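Addiction module toxin RelE (Helicobacter pylori, PDB 4LTT) probably acts as an RNA-cleaving endonuclease, the toxin half of a toxin-antitoxin pair of the RelE family, YafQ subfamily. Local coordinates at residues 15-19 against 20-24. Numbering follows the deposited sequence.
Sequences DKLLL and NGFDD
A Schellman motif closes helix 8-19, and its two bonds join Leu17 to Phe22 and Leu18 to Gly21. Phe22 N reaches back to Leu17 O at 3.0 Å in a nearly straight hydrogen bond (163°), while Gly21 N donates to Leu18 O, also at 3.0 Å. Gly21 is the C-prime residue: it takes the positive-phi, left-handed conformation (phi 93°) that ends the helix and reverses the chain. Leu17 O takes a second donor, Asn20 N, at 2.9 Å, and the two N-H groups come to it from opposite faces of the carbonyl plane. Asn20 N also lies 3.2 Å from Lys16 O; both of its bonds are bent, and this longer one is weak. A water links the carbonyls of Leu18 and Phe22, giving one hydrogen to Leu18 O and the other to Phe22 O; CD2 of Leu18 packs beside that same Phe22 oxygen at 3.7 Å.

The Schellman turn brings in its usual apolar pair, the residue after the glycine against one within the last helical turn. Phe22 CB sits 3.6 Å from Leu17 CB, and the ring, with CG anti to the backbone N (chi1 179°), leans past Leu17 CB at a slant. Both side chains continue inward onto Leu81 of strand 75-82 and Val65 of strand 65-72, so the helix end and the loop leading to helix 25-35 are pinned to the sheet together. The Asn20 amide crosses the Lys16 chain, ND2 lying 4.0 Å from Lys16 CG. That chain runs on extended, and its NZ forms a salt bridge with Glu86 in the C-terminal helix 84-88, which begins at the predicted proton donor His84.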
loop_
_atom_site.group_PDB
_atom_site.type_symbol
_atom_site.label_atom_id
_atom_site.label_comp_id
_atom_site.label_asym_id
_atom_site.label_seq_id
_atom_site.Cartn_x
_atom_site.Cartn_y
_atom_site.Cartn_z
ATOM N N ASP A 15 6.869 5.384 -8.893
ATOM C CA ASP A 15 7.882 5.794 -9.899
ATOM C C ASP A 15 9.095 6.366 -9.162
ATOM O O ASP A 15 10.241 6.060 -9.545
ATOM C CB ASP A 15 7.288 6.855 -10.780
ATOM C CG ASP A 15 6.249 6.286 -11.771
ATOM O OD1 ASP A 15 6.021 5.087 -11.848
ATOM O OD2 ASP A 15 5.642 7.129 -12.480
ATOM N N LYS A 16 8.889 7.129 -8.114
ATOM C CA LYS A 16 9.962 7.663 -7.269
ATOM C C LYS A 16 10.726 6.530 -6.627
ATOM O O LYS A 16 11.985 6.512 -6.642
ATOM C CB LYS A 16 9.364 8.539 -6.143
ATOM C CG LYS A 16 10.358 9.054 -5.079
ATOM C CD LYS A 16 9.659 9.594 -3.826
ATOM C CE LYS A 16 10.697 9.947 -2.755
ATOM N NZ LYS A 16 10.129 10.848 -1.720
ATOM N N LEU A 17 10.031 5.543 -6.067
ATOM C CA LEU A 17 10.740 4.390 -5.475
ATOM C C LEU A 17 11.570 3.656 -6.488
ATOM O O LEU A 17 12.695 3.221 -6.149
ATOM C CB LEU A 17 9.745 3.472 -4.755
ATOM C CG LEU A 17 9.487 3.845 -3.288
ATOM C CD1 LEU A 17 8.161 3.291 -2.822
ATOM C CD2 LEU A 17 10.608 3.416 -2.415
ATOM N N LEU A 18 11.041 3.408 -7.669
ATOM C CA LEU A 18 11.799 2.679 -8.668
ATOM C C LEU A 18 13.158 3.377 -8.970
ATOM O O LEU A 18 14.186 2.704 -9.054
ATOM C CB LEU A 18 10.998 2.597 -9.940
ATOM C CG LEU A 18 9.954 1.516 -10.039
ATOM C CD1 LEU A 18 9.457 1.585 -11.478
ATOM C CD2 LEU A 18 10.586 0.137 -9.913
ATOM N N LEU A 19 13.111 4.706 -9.051
ATOM C CA LEU A 19 14.357 5.471 -9.314
ATOM C C LEU A 19 15.293 5.358 -8.147
ATOM O O LEU A 19 16.516 5.632 -8.312
ATOM C CB LEU A 19 14.051 6.939 -9.580
ATOM C CG LEU A 19 13.687 7.066 -11.029
ATOM C CD1 LEU A 19 12.785 8.306 -11.242
ATOM C CD2 LEU A 19 14.939 7.043 -11.928
ATOM N N ASN A 20 14.834 5.032 -6.951
ATOM C CA ASN A 20 15.667 4.838 -5.798
ATOM C C ASN A 20 15.990 3.376 -5.537
ATOM O O ASN A 20 16.370 3.033 -4.427
ATOM C CB ASN A 20 14.998 5.468 -4.556
ATOM C CG ASN A 20 14.874 7.004 -4.629
ATOM O OD1 ASN A 20 15.748 7.646 -5.186
ATOM N ND2 ASN A 20 13.899 7.579 -3.932
ATOM N N GLY A 21 15.812 2.515 -6.526
ATOM C CA GLY A 21 16.258 1.156 -6.397
ATOM C C GLY A 21 15.239 0.156 -5.879
ATOM O O GLY A 21 15.587 -0.949 -5.574
ATOM N N PHE A 22 13.988 0.553 -5.706
ATOM C CA PHE A 22 12.975 -0.380 -5.121
ATOM C C PHE A 22 12.740 -1.580 -6.032
ATOM O O PHE A 22 12.604 -1.440 -7.254
ATOM C CB PHE A 22 11.710 0.425 -5.021
ATOM C CG PHE A 22 10.506 -0.345 -4.461
ATOM C CD1 PHE A 22 10.549 -0.817 -3.170
ATOM C CD2 PHE A 22 9.394 -0.583 -5.229
ATOM C CE1 PHE A 22 9.434 -1.479 -2.628
ATOM C CE2 PHE A 22 8.298 -1.229 -4.690
ATOM C CZ PHE A 22 8.309 -1.640 -3.409
ATOM N N ASP A 23 12.716 -2.740 -5.383
ATOM C CA ASP A 23 12.368 -4.006 -5.993
ATOM C C ASP A 23 10.883 -4.303 -5.663
ATOM O O ASP A 23 10.595 -4.495 -4.484
ATOM C CB ASP A 23 13.320 -5.084 -5.448
ATOM C CG ASP A 23 13.029 -6.474 -5.980
ATOM O OD1 ASP A 23 11.947 -6.810 -6.403
ATOM O OD2 ASP A 23 13.942 -7.370 -5.878
ATOM N N ASP A 24 10.016 -4.371 -6.631
ATOM C CA ASP A 24 8.592 -4.531 -6.376
ATOM C C ASP A 24 8.095 -5.949 -6.280
ATOM O O ASP A 24 6.875 -6.190 -6.277
ATOM C CB ASP A 24 7.813 -3.738 -7.449
ATOM C CG ASP A 24 7.884 -4.339 -8.813
ATOM O OD1 ASP A 24 8.657 -5.310 -8.995
ATOM O OD2 ASP A 24 7.153 -3.858 -9.707
HETATM O O HOH W 1 14.236 -0.097 -9.133
#